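Local coordinates for uncharacterized protein A6V7T0 (Pseudomonas aeruginosa, PDB 3K12), which is of unknown function but belongs to the YjgF-like superfamily of small alpha/beta proteins and assembles from three copies, at residues V63-A68 and R92-A97. Sequence-based numbering, arbitrary orientation.
Sequences VRILLA and RACSLA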
# COMPACT_ATOMS: atom_id res chain seq x y z
N VAL D 63 -2.83 -4.69 -5.70
CA VAL D 63 -3.77 -5.00 -4.61
C VAL D 63 -2.98 -5.36 -3.37
O VAL D 63 -2.14 -6.25 -3.41
CB VAL D 63 -4.76 -6.17 -4.99
CG1 VAL D 63 -5.77 -6.39 -3.85
CG2 VAL D 63 -5.45 -5.84 -6.27
N ARG D 64 -3.23 -4.63 -2.29
CA ARG D 64 -2.69 -4.98 -0.99
C ARG D 64 -3.71 -5.85 -0.32
O ARG D 64 -4.89 -5.50 -0.23
CB ARG D 64 -2.45 -3.69 -0.18
CG ARG D 64 -1.84 -3.92 1.19
CD ARG D 64 -0.39 -4.44 1.11
NE ARG D 64 0.14 -4.48 2.46
CZ ARG D 64 0.31 -5.57 3.20
NH1 ARG D 64 0.73 -5.43 4.44
NH2 ARG D 64 0.11 -6.79 2.69
N ILE D 65 -3.29 -7.04 0.11
CA ILE D 65 -4.22 -8.01 0.72
C ILE D 65 -3.84 -8.25 2.16
O ILE D 65 -2.73 -8.73 2.45
CB ILE D 65 -4.20 -9.37 -0.04
CG1 ILE D 65 -4.47 -9.14 -1.51
CG2 ILE D 65 -5.23 -10.32 0.58
CD1 ILE D 65 -4.34 -10.43 -2.41
N LEU D 66 -4.74 -7.89 3.07
CA LEU D 66 -4.54 -8.06 4.50
C LEU D 66 -5.40 -9.25 4.91
O LEU D 66 -6.61 -9.20 4.81
CB LEU D 66 -4.93 -6.77 5.26
CG LEU D 66 -4.39 -5.46 4.69
CD1 LEU D 66 -5.01 -4.28 5.44
CD2 LEU D 66 -2.87 -5.45 4.86
N LEU D 67 -4.74 -10.31 5.36
CA LEU D 67 -5.41 -11.58 5.63
C LEU D 67 -5.46 -11.81 7.13
O LEU D 67 -4.44 -11.70 7.79
CB LEU D 67 -4.67 -12.71 4.90
CG LEU D 67 -5.24 -14.12 5.07
CD1 LEU D 67 -6.58 -14.30 4.37
CD2 LEU D 67 -4.26 -15.09 4.41
N ALA D 68 -6.64 -12.11 7.68
CA ALA D 68 -6.76 -12.23 9.14
C ALA D 68 -6.14 -13.50 9.73
O ALA D 68 -5.61 -13.46 10.84
CB ALA D 68 -8.23 -12.10 9.57
N ARG D 92 0.34 -7.97 -6.41
CA ARG D 92 -0.27 -8.12 -5.10
C ARG D 92 0.80 -8.28 -4.03
O ARG D 92 1.93 -8.66 -4.31
CB ARG D 92 -1.31 -9.25 -5.07
CG ARG D 92 -0.90 -10.53 -5.75
CD ARG D 92 -1.86 -11.68 -5.42
NE ARG D 92 -1.54 -12.36 -4.17
CZ ARG D 92 -2.27 -13.36 -3.68
NH1 ARG D 92 -3.37 -13.76 -4.33
NH2 ARG D 92 -1.94 -13.94 -2.53
N ALA D 93 0.41 -7.99 -2.81
CA ALA D 93 1.27 -8.26 -1.65
C ALA D 93 0.36 -8.63 -0.51
O ALA D 93 -0.53 -7.85 -0.13
CB ALA D 93 2.13 -7.06 -1.31
N CYS D 94 0.55 -9.82 0.04
CA CYS D 94 -0.35 -10.36 1.05
C CYS D 94 0.44 -10.61 2.30
O CYS D 94 1.51 -11.21 2.23
CB CYS D 94 -0.93 -11.69 0.56
SG CYS D 94 -2.06 -12.52 1.77
N SER D 95 -0.09 -10.16 3.43
CA SER D 95 0.49 -10.47 4.74
C SER D 95 -0.62 -10.64 5.78
O SER D 95 -1.80 -10.36 5.49
CB SER D 95 1.49 -9.37 5.13
OG SER D 95 0.81 -8.14 5.38
N LEU D 96 -0.29 -11.13 6.96
CA LEU D 96 -1.31 -11.36 7.97
C LEU D 96 -1.46 -10.07 8.76
O LEU D 96 -0.47 -9.36 9.03
CB LEU D 96 -0.90 -12.52 8.88
CG LEU D 96 -0.84 -13.89 8.17
CD1 LEU D 96 -0.35 -15.00 9.12
CD2 LEU D 96 -2.17 -14.33 7.59
N ALA D 97 -2.70 -9.71 9.07
CA ALA D 97 -2.97 -8.48 9.79
C ALA D 97 -4.17 -8.66 10.70
O ALA D 97 -5.06 -9.45 10.40
CB ALA D 97 -3.19 -7.32 8.82
O HOH W 1 -6.28 -11.66 12.69
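Ile65 lays its CD1 methyl over one face of the Arg92 guanidinium, 3.8 Å from Arg92 CZ and 3.7 Å above the plane near its centre. The Arg92 chain is bent at chi3 (-85°), and its guanidinium lies beneath that methyl; Asn77 and Trp80 of helix 73-83 hold the same guanidinium by a hydrogen bond and a cation-pi contact. Further along the sheet face that carries Ile65 and Arg92, Cys94 SG rests 4.0 Å from Ile65 CG2, and Leu67 and Leu96 run side by side. The two strands point the same way, their axes 16° apart, and helix 73-83 connects them, which defines a beta-alpha-beta crossover with the helix packed on the Ile65 and Leu67 face. Five backbone hydrogen bonds join the parallel pair, from Ala93 N to Val63 O at one end to Ala97 N to Leu67 O at the other. On the opposite face of the sheet, Arg64 directs NH1 (2.9 Å) and NH2 to the single atom Ser95 OG, which lies in the guanidinium plane. Arg64 NH2 also donates to Ala93 O at 3.1 Å from above its carbonyl plane, while Ile65 N approaches that oxygen from the other side at 2.9 Å. Leu66 CD2 covers a face of the Arg64 guanidinium, and Leu66 of the second subunit packs against Arg64.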